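Long-range contacts in protein induced by osmotic stress (Scheffersomyces stipitis, PDB 5YWN), which is a haloketone reductase of the NAD(P)-dependent epimerase/dehydratase family that binds NADP(+) and is used in asymmetric reduction: residues M215-L220 with D324-V329; D226-T231 with N267-L272; L261-F266 with F313-F318; I19-S24 with V241-L246. The protein carries 1 engineered substitution. One frame throughout, in Å; residues are numbered along the deposited sequence.

Interaction 1: M215-L220 with D324-V329; sequences MVNSVL and DSIKQV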
loop_
_atom_site.group_PDB
_atom_site.type_symbol
_atom_site.label_atom_id
_atom_site.label_comp_id
_atom_site.label_asym_id
_atom_site.label_seq_id
_atom_site.Cartn_x
_atom_site.Cartn_y
_atom_site.Cartn_z
ATOM N N MET A 215 1.150 12.838 5.077
ATOM C CA MET A 215 0.840 13.029 6.465
ATOM C C MET A 215 2.103 13.310 7.262
ATOM O O MET A 215 2.072 14.058 8.170
ATOM C CB MET A 215 0.107 11.854 7.060
ATOM C CG MET A 215 -1.362 11.740 6.705
ATOM S SD MET A 215 -1.923 10.084 7.000
ATOM C CE MET A 215 -1.870 9.988 8.752
ATOM N N VAL A 216 3.177 12.655 6.929
ATOM C CA VAL A 216 4.460 13.060 7.442
ATOM C C VAL A 216 4.984 14.374 6.816
ATOM O O VAL A 216 5.285 15.296 7.503
ATOM C CB VAL A 216 5.512 11.947 7.281
ATOM C CG1 VAL A 216 6.904 12.425 7.589
ATOM C CG2 VAL A 216 5.199 10.766 8.145
ATOM N N ASN A 217 5.088 14.401 5.516
ATOM C CA ASN A 217 5.754 15.460 4.804
ATOM C C ASN A 217 5.133 16.866 4.867
ATOM O O ASN A 217 5.814 17.842 4.799
ATOM C CB ASN A 217 6.118 15.005 3.413
ATOM C CG ASN A 217 6.919 13.731 3.435
ATOM O OD1 ASN A 217 7.768 13.557 4.244
ATOM N ND2 ASN A 217 6.647 12.869 2.539
ATOM N N SER A 218 3.849 16.921 5.107
ATOM C CA SER A 218 3.125 18.129 5.290
ATOM C C SER A 218 3.582 18.945 6.522
ATOM O O SER A 218 3.344 20.094 6.586
ATOM C CB SER A 218 1.642 17.838 5.378
ATOM O OG SER A 218 1.341 17.131 6.530
ATOM N N VAL A 219 4.266 18.315 7.448
ATOM C CA VAL A 219 4.701 18.997 8.630
ATOM C C VAL A 219 5.613 20.153 8.277
ATOM O O VAL A 219 5.671 21.071 8.961
ATOM C CB VAL A 219 5.382 18.111 9.680
ATOM C CG1 VAL A 219 4.606 16.888 9.954
ATOM C CG2 VAL A 219 6.788 17.767 9.299
ATOM N N LEU A 220 6.319 20.023 7.187
ATOM C CA LEU A 220 7.210 21.013 6.662
ATOM C C LEU A 220 6.474 22.285 6.243
ATOM O O LEU A 220 7.035 23.304 6.176
ATOM C CB LEU A 220 8.026 20.443 5.520
ATOM C CG LEU A 220 8.914 19.255 5.849
ATOM C CD1 LEU A 220 9.876 18.924 4.735
ATOM C CD2 LEU A 220 9.669 19.514 7.116
ATOM N N ASP A 324 13.873 9.478 7.388
ATOM C CA ASP A 324 14.248 9.102 6.055
ATOM C C ASP A 324 13.346 9.829 5.059
ATOM O O ASP A 324 13.800 10.256 4.074
ATOM C CB ASP A 324 14.186 7.578 5.860
ATOM C CG ASP A 324 15.366 6.844 6.499
ATOM O OD1 ASP A 324 16.261 7.492 7.009
ATOM O OD2 ASP A 324 15.385 5.627 6.477
ATOM N N SER A 325 12.064 9.942 5.360
ATOM C CA SER A 325 11.147 10.591 4.467
ATOM C C SER A 325 11.448 12.095 4.307
ATOM O O SER A 325 11.473 12.601 3.242
ATOM C CB SER A 325 9.694 10.295 4.873
ATOM O OG SER A 325 8.759 10.930 4.068
ATOM N N ILE A 326 11.691 12.759 5.425
ATOM C CA ILE A 326 12.049 14.154 5.465
ATOM C C ILE A 326 13.389 14.493 4.840
ATOM O O ILE A 326 13.479 15.439 4.159
ATOM C CB ILE A 326 11.885 14.739 6.869
ATOM C CG1 ILE A 326 10.414 14.811 7.200
ATOM C CG2 ILE A 326 12.459 16.134 6.974
ATOM C CD1 ILE A 326 10.117 14.545 8.599
ATOM N N LYS A 327 14.389 13.674 5.079
ATOM C CA LYS A 327 15.709 13.876 4.518
ATOM C C LYS A 327 15.583 13.896 3.020
ATOM O O LYS A 327 16.135 14.725 2.411
ATOM C CB LYS A 327 16.655 12.767 4.895
ATOM C CG LYS A 327 17.417 13.036 6.138
ATOM C CD LYS A 327 18.434 11.973 6.520
ATOM C CE LYS A 327 19.017 12.262 7.888
ATOM N NZ LYS A 327 19.373 11.052 8.688
ATOM N N GLN A 328 14.784 13.004 2.456
ATOM C CA GLN A 328 14.581 13.007 1.041
ATOM C C GLN A 328 13.948 14.271 0.500
ATOM O O GLN A 328 14.376 14.765 -0.481
ATOM C CB GLN A 328 13.757 11.820 0.605
ATOM C CG GLN A 328 13.587 11.714 -0.886
ATOM C CD GLN A 328 12.932 10.441 -1.316
ATOM O OE1 GLN A 328 11.877 10.119 -0.873
ATOM N NE2 GLN A 328 13.574 9.734 -2.201
ATOM N N VAL A 329 12.915 14.757 1.139
ATOM C CA VAL A 329 12.256 15.941 0.692
ATOM C C VAL A 329 13.200 17.152 0.776
ATOM O O VAL A 329 13.214 17.960 -0.076
ATOM C CB VAL A 329 10.933 16.197 1.426
ATOM C CG1 VAL A 329 10.396 17.584 1.086
ATOM C CG2 VAL A 329 9.928 15.126 1.089
#

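Interaction 2: D226-T231 with N267-L272; sequences DDVPAT and NGQTLL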
loop_
_atom_site.group_PDB
_atom_site.type_symbol
_atom_site.label_atom_id
_atom_site.label_comp_id
_atom_site.label_asym_id
_atom_site.label_seq_id
_atom_site.Cartn_x
_atom_site.Cartn_y
_atom_site.Cartn_z
ATOM N N ASP A 226 0.983 27.622 14.020
ATOM C CA ASP A 226 0.029 26.625 13.696
ATOM C C ASP A 226 -0.203 25.668 14.840
ATOM O O ASP A 226 0.588 25.534 15.712
ATOM C CB ASP A 226 0.558 25.824 12.544
ATOM C CG ASP A 226 0.146 26.354 11.216
ATOM O OD1 ASP A 226 -0.987 26.760 11.079
ATOM O OD2 ASP A 226 0.942 26.329 10.295
ATOM N N ASP A 227 -1.337 25.012 14.815
ATOM C CA ASP A 227 -1.636 23.968 15.767
ATOM C C ASP A 227 -0.829 22.692 15.482
ATOM O O ASP A 227 -0.393 22.458 14.399
ATOM C CB ASP A 227 -3.109 23.651 15.758
ATOM C CG ASP A 227 -3.986 24.782 16.344
ATOM O OD1 ASP A 227 -3.569 25.507 17.255
ATOM O OD2 ASP A 227 -5.129 24.930 15.920
ATOM N N VAL A 228 -0.661 21.886 16.492
ATOM C CA VAL A 228 -0.135 20.577 16.314
ATOM C C VAL A 228 -1.104 19.813 15.419
ATOM O O VAL A 228 -2.268 19.851 15.632
ATOM C CB VAL A 228 -0.037 19.850 17.658
ATOM C CG1 VAL A 228 0.354 18.401 17.475
ATOM C CG2 VAL A 228 0.898 20.563 18.616
ATOM N N PRO A 229 -0.623 19.075 14.449
ATOM C CA PRO A 229 -1.533 18.313 13.601
ATOM C C PRO A 229 -2.302 17.310 14.397
ATOM O O PRO A 229 -1.795 16.834 15.318
ATOM C CB PRO A 229 -0.613 17.593 12.661
ATOM C CG PRO A 229 0.561 18.448 12.595
ATOM C CD PRO A 229 0.744 18.996 13.962
ATOM N N ALA A 230 -3.550 17.064 14.042
ATOM C CA ALA A 230 -4.399 16.089 14.726
ATOM C C ALA A 230 -4.320 14.677 14.148
ATOM O O ALA A 230 -4.936 13.773 14.614
ATOM C CB ALA A 230 -5.828 16.560 14.792
ATOM N N THR A 231 -3.489 14.522 13.167
ATOM C CA THR A 231 -3.285 13.284 12.516
ATOM C C THR A 231 -2.886 12.231 13.541
ATOM O O THR A 231 -2.137 12.509 14.429
ATOM C CB THR A 231 -2.171 13.444 11.458
ATOM O OG1 THR A 231 -0.894 13.416 12.062
ATOM C CG2 THR A 231 -2.264 14.760 10.752
ATOM N N ASN A 267 0.730 10.149 16.972
ATOM C CA ASN A 267 -0.050 11.326 16.692
ATOM C C ASN A 267 0.785 12.479 16.167
ATOM O O ASN A 267 1.928 12.342 15.962
ATOM C CB ASN A 267 -0.955 11.721 17.855
ATOM C CG ASN A 267 -0.206 12.246 19.063
ATOM O OD1 ASN A 267 0.882 12.708 18.980
ATOM N ND2 ASN A 267 -0.844 12.175 20.181
ATOM N N GLY A 268 0.158 13.618 16.021
ATOM C CA GLY A 268 0.806 14.815 15.577
ATOM C C GLY A 268 1.953 15.263 16.472
ATOM O O GLY A 268 2.896 15.761 16.007
ATOM N N GLN A 269 1.821 15.078 17.765
ATOM C CA GLN A 269 2.894 15.365 18.685
ATOM C C GLN A 269 4.107 14.475 18.487
ATOM O O GLN A 269 5.178 14.945 18.488
ATOM C CB GLN A 269 2.436 15.352 20.125
ATOM C CG GLN A 269 3.421 15.952 21.075
ATOM C CD GLN A 269 3.616 17.424 20.889
ATOM O OE1 GLN A 269 2.711 18.188 21.037
ATOM N NE2 GLN A 269 4.794 17.800 20.538
ATOM N N THR A 270 3.871 13.199 18.256
ATOM C CA THR A 270 4.911 12.249 17.988
ATOM C C THR A 270 5.702 12.691 16.744
ATOM O O THR A 270 6.891 12.718 16.764
ATOM C CB THR A 270 4.336 10.844 17.676
ATOM O OG1 THR A 270 3.215 10.574 18.478
ATOM C CG2 THR A 270 5.372 9.806 17.928
ATOM N N LEU A 271 4.988 13.090 15.712
ATOM C CA LEU A 271 5.552 13.558 14.492
ATOM C C LEU A 271 6.395 14.834 14.648
ATOM O O LEU A 271 7.502 14.877 14.232
ATOM C CB LEU A 271 4.431 13.804 13.510
ATOM C CG LEU A 271 4.768 14.483 12.219
ATOM C CD1 LEU A 271 5.878 13.816 11.446
ATOM C CD2 LEU A 271 3.580 14.815 11.348
ATOM N N LEU A 272 5.849 15.812 15.318
ATOM C CA LEU A 272 6.523 17.051 15.605
ATOM C C LEU A 272 7.797 16.835 16.431
ATOM O O LEU A 272 8.795 17.401 16.163
ATOM C CB LEU A 272 5.591 17.939 16.375
ATOM C CG LEU A 272 4.770 18.971 15.639
ATOM C CD1 LEU A 272 3.962 19.827 16.574
ATOM C CD2 LEU A 272 5.631 19.818 14.750
HETATM O O HOH W 1 -2.499 14.720 16.988
#

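Interaction 3: L261-F266 with F313-F318; sequences LSNTRF and FEYFDF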
loop_
_atom_site.group_PDB
_atom_site.type_symbol
_atom_site.label_atom_id
_atom_site.label_comp_id
_atom_site.label_asym_id
_atom_site.label_seq_id
_atom_site.Cartn_x
_atom_site.Cartn_y
_atom_site.Cartn_z
ATOM N N LEU A 261 0.003 -5.611 8.371
ATOM C CA LEU A 261 1.238 -4.859 8.424
ATOM C C LEU A 261 1.056 -3.567 9.182
ATOM O O LEU A 261 0.659 -2.585 8.649
ATOM C CB LEU A 261 1.773 -4.612 7.020
ATOM C CG LEU A 261 2.707 -5.602 6.341
ATOM C CD1 LEU A 261 4.136 -5.414 6.807
ATOM C CD2 LEU A 261 2.264 -7.014 6.624
ATOM N N SER A 262 1.324 -3.642 10.457
ATOM C CA SER A 262 1.116 -2.578 11.401
ATOM C C SER A 262 2.219 -2.504 12.463
ATOM O O SER A 262 2.583 -3.479 13.011
ATOM C CB SER A 262 -0.233 -2.810 12.078
ATOM O OG SER A 262 -0.566 -1.741 12.840
ATOM N N ASN A 263 2.719 -1.321 12.728
ATOM C CA ASN A 263 3.749 -1.137 13.677
ATOM C C ASN A 263 3.280 -0.376 14.921
ATOM O O ASN A 263 2.566 -0.909 15.679
ATOM C CB ASN A 263 5.004 -0.548 13.054
ATOM C CG ASN A 263 6.245 -0.707 13.940
ATOM O OD1 ASN A 263 6.208 -1.319 14.950
ATOM N ND2 ASN A 263 7.305 -0.130 13.523
ATOM N N THR A 264 3.672 0.856 15.088
ATOM C CA THR A 264 3.334 1.581 16.299
ATOM C C THR A 264 2.366 2.762 16.073
ATOM O O THR A 264 2.260 3.281 15.021
ATOM C CB THR A 264 4.597 2.048 17.054
ATOM O OG1 THR A 264 5.382 2.863 16.214
ATOM C CG2 THR A 264 5.421 0.892 17.494
ATOM N N ARG A 265 1.676 3.119 17.133
ATOM C CA ARG A 265 0.847 4.279 17.242
ATOM C C ARG A 265 1.604 5.582 17.309
ATOM O O ARG A 265 2.624 5.653 17.887
ATOM C CB ARG A 265 -0.080 4.169 18.446
ATOM C CG ARG A 265 -1.451 3.779 17.993
ATOM C CD ARG A 265 -2.401 3.435 19.073
ATOM N NE ARG A 265 -3.163 2.290 18.735
ATOM C CZ ARG A 265 -4.165 2.285 17.898
ATOM N NH1 ARG A 265 -4.531 3.339 17.268
ATOM N NH2 ARG A 265 -4.800 1.182 17.718
ATOM N N PHE A 266 1.017 6.579 16.695
ATOM C CA PHE A 266 1.498 7.918 16.668
ATOM C C PHE A 266 0.366 8.932 16.642
ATOM O O PHE A 266 -0.721 8.642 16.263
ATOM C CB PHE A 266 2.345 8.135 15.435
ATOM C CG PHE A 266 1.568 8.158 14.181
ATOM C CD1 PHE A 266 1.211 7.015 13.559
ATOM C CD2 PHE A 266 1.156 9.335 13.678
ATOM C CE1 PHE A 266 0.490 7.031 12.424
ATOM C CE2 PHE A 266 0.425 9.383 12.539
ATOM C CZ PHE A 266 0.103 8.235 11.907
ATOM N N PHE A 313 11.234 -10.577 9.917
ATOM C CA PHE A 313 12.106 -9.438 10.031
ATOM C C PHE A 313 11.543 -8.370 10.940
ATOM O O PHE A 313 10.410 -8.352 11.207
ATOM C CB PHE A 313 12.505 -8.868 8.676
ATOM C CG PHE A 313 11.358 -8.395 7.857
ATOM C CD1 PHE A 313 10.860 -7.142 8.019
ATOM C CD2 PHE A 313 10.801 -9.209 6.917
ATOM C CE1 PHE A 313 9.802 -6.712 7.284
ATOM C CE2 PHE A 313 9.751 -8.789 6.171
ATOM C CZ PHE A 313 9.248 -7.537 6.343
ATOM N N GLU A 314 12.396 -7.501 11.415
ATOM C CA GLU A 314 12.044 -6.392 12.250
ATOM C C GLU A 314 11.700 -5.141 11.425
ATOM O O GLU A 314 12.269 -4.916 10.391
ATOM C CB GLU A 314 13.163 -6.084 13.225
ATOM C CG GLU A 314 13.346 -7.091 14.327
ATOM C CD GLU A 314 12.131 -7.316 15.181
ATOM O OE1 GLU A 314 11.317 -6.424 15.405
ATOM O OE2 GLU A 314 12.012 -8.428 15.649
ATOM N N TYR A 315 10.740 -4.382 11.895
ATOM C CA TYR A 315 10.277 -3.188 11.231
ATOM C C TYR A 315 11.136 -1.945 11.493
ATOM O O TYR A 315 11.744 -1.849 12.463
ATOM C CB TYR A 315 8.827 -2.911 11.627
ATOM C CG TYR A 315 7.769 -3.930 11.235
ATOM C CD1 TYR A 315 7.856 -4.672 10.068
ATOM C CD2 TYR A 315 6.663 -4.114 12.021
ATOM C CE1 TYR A 315 6.882 -5.573 9.725
ATOM C CE2 TYR A 315 5.694 -5.013 11.699
ATOM C CZ TYR A 315 5.781 -5.732 10.555
ATOM O OH TYR A 315 4.812 -6.605 10.276
ATOM N N PHE A 316 11.131 -1.013 10.569
ATOM C CA PHE A 316 11.675 0.287 10.742
ATOM C C PHE A 316 10.861 0.967 11.841
ATOM O O PHE A 316 9.690 0.870 11.872
ATOM C CB PHE A 316 11.545 1.083 9.455
ATOM C CG PHE A 316 12.588 0.792 8.427
ATOM C CD1 PHE A 316 13.783 1.420 8.462
ATOM C CD2 PHE A 316 12.366 -0.111 7.448
ATOM C CE1 PHE A 316 14.748 1.181 7.514
ATOM C CE2 PHE A 316 13.316 -0.370 6.504
ATOM C CZ PHE A 316 14.509 0.285 6.528
ATOM N N ASP A 317 11.528 1.636 12.742
ATOM C CA ASP A 317 10.843 2.412 13.742
ATOM C C ASP A 317 10.329 3.734 13.197
ATOM O O ASP A 317 10.715 4.147 12.179
ATOM C CB ASP A 317 11.648 2.515 15.019
ATOM C CG ASP A 317 12.718 3.566 14.983
ATOM O OD1 ASP A 317 12.834 4.290 14.041
ATOM O OD2 ASP A 317 13.432 3.701 15.980
ATOM N N PHE A 318 9.434 4.349 13.915
ATOM C CA PHE A 318 8.726 5.514 13.445
ATOM C C PHE A 318 9.644 6.698 13.139
ATOM O O PHE A 318 9.522 7.324 12.149
ATOM C CB PHE A 318 7.658 5.899 14.459
ATOM C CG PHE A 318 6.983 7.186 14.174
ATOM C CD1 PHE A 318 5.953 7.243 13.305
ATOM C CD2 PHE A 318 7.351 8.316 14.810
ATOM C CE1 PHE A 318 5.331 8.421 13.030
ATOM C CE2 PHE A 318 6.737 9.505 14.541
ATOM C CZ PHE A 318 5.730 9.560 13.654
HETATM O O HOH W 2 2.589 -6.234 11.470
HETATM O O HOH W 3 9.989 -0.994 14.640
HETATM O O HOH W 4 8.324 2.832 16.260
#

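Interaction 4: I19-S24 with V241-L246; sequences IALVLS and VAKAHL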
loop_
_atom_site.group_PDB
_atom_site.type_symbol
_atom_site.label_atom_id
_atom_site.label_comp_id
_atom_site.label_asym_id
_atom_site.label_seq_id
_atom_site.Cartn_x
_atom_site.Cartn_y
_atom_site.Cartn_z
ATOM N N ILE A 19 8.830 -2.486 -6.572
ATOM C CA ILE A 19 9.580 -2.694 -7.770
ATOM C C ILE A 19 11.083 -2.581 -7.513
ATOM O O ILE A 19 11.784 -3.410 -7.876
ATOM C CB ILE A 19 9.124 -1.736 -8.892
ATOM C CG1 ILE A 19 7.705 -2.078 -9.369
ATOM C CG2 ILE A 19 10.105 -1.724 -10.051
ATOM C CD1 ILE A 19 7.027 -1.044 -10.178
ATOM N N ALA A 20 11.505 -1.561 -6.796
ATOM C CA ALA A 20 12.901 -1.382 -6.465
ATOM C C ALA A 20 13.433 -2.542 -5.653
ATOM O O ALA A 20 14.504 -2.969 -5.887
ATOM C CB ALA A 20 13.129 -0.091 -5.745
ATOM N N LEU A 21 12.669 -3.031 -4.705
ATOM C CA LEU A 21 13.072 -4.180 -3.988
ATOM C C LEU A 21 13.140 -5.434 -4.836
ATOM O O LEU A 21 14.079 -6.121 -4.788
ATOM C CB LEU A 21 12.182 -4.417 -2.805
ATOM C CG LEU A 21 12.436 -5.708 -2.036
ATOM C CD1 LEU A 21 13.815 -5.732 -1.462
ATOM C CD2 LEU A 21 11.405 -5.979 -0.963
ATOM N N VAL A 22 12.129 -5.690 -5.616
ATOM C CA VAL A 22 12.091 -6.872 -6.449
ATOM C C VAL A 22 13.236 -6.890 -7.489
ATOM O O VAL A 22 13.864 -7.874 -7.686
ATOM C CB VAL A 22 10.680 -7.024 -7.034
ATOM C CG1 VAL A 22 10.645 -7.734 -8.339
ATOM C CG2 VAL A 22 9.744 -7.618 -6.008
ATOM N N LEU A 23 13.517 -5.765 -8.072
ATOM C CA LEU A 23 14.612 -5.620 -8.967
ATOM C C LEU A 23 15.949 -5.880 -8.272
ATOM O O LEU A 23 16.784 -6.474 -8.822
ATOM C CB LEU A 23 14.600 -4.265 -9.609
ATOM C CG LEU A 23 13.526 -4.043 -10.675
ATOM C CD1 LEU A 23 13.541 -2.658 -11.216
ATOM C CD2 LEU A 23 13.622 -5.013 -11.807
ATOM N N SER A 24 16.089 -5.444 -7.047
ATOM C CA SER A 24 17.299 -5.633 -6.295
ATOM C C SER A 24 17.628 -7.085 -6.019
ATOM O O SER A 24 18.743 -7.448 -5.913
ATOM C CB SER A 24 17.298 -4.804 -5.026
ATOM O OG SER A 24 16.676 -5.446 -3.988
ATOM N N VAL A 241 6.475 -2.725 4.037
ATOM C CA VAL A 241 5.374 -3.195 3.246
ATOM C C VAL A 241 5.862 -3.915 1.994
ATOM O O VAL A 241 5.392 -4.969 1.678
ATOM C CB VAL A 241 4.358 -2.124 2.890
ATOM C CG1 VAL A 241 3.234 -2.757 2.124
ATOM C CG2 VAL A 241 3.805 -1.496 4.130
ATOM N N ALA A 242 6.863 -3.350 1.368
ATOM C CA ALA A 242 7.463 -3.957 0.220
ATOM C C ALA A 242 8.099 -5.325 0.522
ATOM O O ALA A 242 7.875 -6.230 -0.162
ATOM C CB ALA A 242 8.443 -3.025 -0.447
ATOM N N LYS A 243 8.812 -5.419 1.610
ATOM C CA LYS A 243 9.396 -6.648 2.039
ATOM C C LYS A 243 8.329 -7.674 2.303
ATOM O O LYS A 243 8.521 -8.786 2.008
ATOM C CB LYS A 243 10.320 -6.480 3.221
ATOM C CG LYS A 243 11.599 -5.764 2.887
ATOM C CD LYS A 243 12.627 -5.791 3.993
ATOM C CE LYS A 243 12.345 -4.796 5.084
ATOM N NZ LYS A 243 13.435 -4.685 6.038
ATOM N N ALA A 244 7.195 -7.248 2.845
ATOM C CA ALA A 244 6.054 -8.110 3.061
ATOM C C ALA A 244 5.474 -8.675 1.773
ATOM O O ALA A 244 5.112 -9.796 1.726
ATOM C CB ALA A 244 4.987 -7.456 3.893
ATOM N N HIS A 245 5.443 -7.869 0.749
ATOM C CA HIS A 245 5.021 -8.349 -0.544
ATOM C C HIS A 245 5.974 -9.443 -1.056
ATOM O O HIS A 245 5.543 -10.425 -1.518
ATOM C CB HIS A 245 4.822 -7.214 -1.534
ATOM C CG HIS A 245 3.527 -6.480 -1.385
ATOM N ND1 HIS A 245 3.279 -5.609 -0.365
ATOM C CD2 HIS A 245 2.396 -6.523 -2.112
ATOM C CE1 HIS A 245 2.071 -5.125 -0.489
ATOM N NE2 HIS A 245 1.519 -5.656 -1.547
ATOM N N LEU A 246 7.262 -9.250 -0.875
ATOM C CA LEU A 246 8.230 -10.238 -1.243
ATOM C C LEU A 246 8.049 -11.533 -0.497
ATOM O O LEU A 246 7.949 -12.548 -1.094
ATOM C CB LEU A 246 9.619 -9.735 -1.011
ATOM C CG LEU A 246 10.731 -10.599 -1.510
ATOM C CD1 LEU A 246 10.721 -10.577 -3.008
ATOM C CD2 LEU A 246 12.054 -10.116 -0.979
#

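Interaction 1: M215-L220 with D324-V329
N217 and I326 mark the closest backbone approach, with their CA atoms 6.5 Å apart, where the end of helix 211-217 and the 3-10 turn 218-220 run beside helix 318-332. This is helix packing within an extended short-chain dehydrogenase fold, outside its Rossmann sheet. Helix 318-332 is the last helix of the chain.

One polar pair sits among apolar neighbours. S325 OG donates to N217 OD1 at 2.8 Å. The donor lies in the carbonyl plane of the N217 amide, on a lone pair, with a C=O...donor angle of 110°. The serine hydroxyl is held anti to its own backbone N (chi1 178°), which points it across the gap. The N217 CB does not aim straight at the other helix. Its amide swings over to meet the serine, with CG beside the backbone N (chi1 -54°). V329 CG2 lies 4.1 Å from N217 CG, so a methyl also packs against the amide.

Hydrophobic contacts flank this bond. V216 CG1 approaches I326 CD1 at 4.0 Å, and these two side chains cross obliquely. F196 and V322 also touch V216, while V275 and F279 touch I326, so both are buried. On the far side of N217, L220 and V329 lie flank to flank, pointing opposite ways. L220 also meets I326 more loosely, with CD2 4.4 Å from I326 CG2. Y13, an NADP(+)-binding residue, has its side chain about 6 Å from that of S325. L220 CD1 rests on V329 CG1 at 3.9 Å.

Interaction 2: D226-T231 with N267-L272
V228 holds CG1 anti to its backbone N (chi1 173°), and this sets its two methyls on the first turn of helix 268-278. N267 has CG between its own N and carbonyl carbon, which brings OD1 to T270 N and makes a capping box of N267 and T270. The loop 226-231 lies across this helix start. T270 N donates to N267 OD1 at 3.1 Å, and N267 N donates to T270 OG1 at 2.9 Å, almost straight at 175°. T270 OG1 has a second partner in D294.

V228 CG1 rests 3.6 Å from Q269 N. Its CG2 reaches L272 CD1 at 3.8 Å and also passes the Q269 side chain, whose OE1 is taken by K290 N. An alanine in place of V228 would probably strip the methyls from the G268-Q269 peptide and leave L272 CD1 with P229 CD alone from this loop.

The P229 carbonyl comes closer, over G268, while its CD lies more loosely by L272. G268 CA makes a CH...O contact to P229 O at 3.3 Å, nearly linear (166°). P229 O occupies the place a CB of G268 would take, consistent with glycine here. T231 O makes a similar contact with N267 CA, also at 3.3 Å. One water completes the joint: it donates to P229 O at 2.8 Å and accepts from G268 N at 3.0 Å.

Interaction 3: L261-F266 with F313-F318
Y315 reaches across from the loop 313-317, over the chain that leaves 258-261, an outermost strand of the Rossmann sheet. Its ring carries contacts from three residues. L261 CD1 lies 3.7 Å from Y315 OH, S262 O lies near CE2, and the N263 side chain runs alongside in the opposite sense, its amide plane 62° from the ring. A water bridges the hydroxyl to S262 N, 2.6 Å from Y315 OH. K308 adds a cation-pi contact. An alanine in place of Y315 would probably take the ring away from L261 CD1, cost S262 N its water link to the loop and leave K308 without its ring. The backbone of Y315 is tied as well: another water donates to Y315 O and accepts from N263 ND2.

F316 O lies 3.1 Å from N263 ND2. The F316 ring turns elsewhere, to a cation-pi contact with R239. D317 is the N-cap of helix 318-332, and its OD1 bonds T320 OG1.

F318 opens that helix and is buried. Its N donates to a water that also bonds T264 OG1, at 2.9 Å. Its CG is anti to the backbone N (chi1 172°), which drives the ring toward F266. The two rings are tilted by only 17° but strongly offset, with centroids 5.6 Å apart and little overlap. The tighter touch is an off-centre CH-pi contact, F266 CB lying 4.3 Å from the F318 ring centroid.

Interaction 4: I19-S24 with V241-L246
L21 is the main bump here, and its CD2 methyl fills a shallow hollow on helix 238-250. A242, K243 and L246 form the walls. CD2 of L21 sits 3.6 Å from A242 O and 3.7 Å from K243 CA. The CG methylene of K243 closes one flank at 3.9 Å from the same methyl. L246 CB stands at 4.2 Å on another side. The leucine gets there with CG anti to its backbone N (chi1 174°). The small CB methyl of A242 is consistent with room for L21 CD2, 4.2 Å from it, and the same methyl touches I18.

The axes of 19-24 and 241-246 approach to 9.5 Å and cross at -51°. Helix 13-24 follows strand 4-7, as the first helix of a Rossmann fold does. The contact lays helix 238-250 across it, and L14, an NADP(+)-binding residue, has its side chain about 5 Å from that of A242.

H245 turns its ring end away from L21 and V22, and its ND1 donates to V241 O. V22 also packs on V5 and V29 of the sheet. It makes a second, looser bump, with V22 CG2 4.3 Å from L246 CD1.

Interactions 1 and 3 share helix 318-332: 313-318 leads into it, and 324-329 lies further along. Interaction 2 holds the start of helix 268-278, directly after strand 265-267 of interaction 3. T270 CG2 touches F318 CE2 at 3.7 Å, and V216 CG1 touches L271 CD1 at 4.2 Å, so these three contacts form one continuous patch. Interaction 4 stands apart from 1 and 2 but meets interaction 3, where F313 and L261 pack on helix 238-250. All four are partly buried; interaction 2 lies farthest from the chain centre and interaction 4 nearest. Chemistry differs too, without following that order. Interaction 4 is apolar, interaction 1 adds one direct side-chain bond, and interactions 2 and 3 use bridging waters.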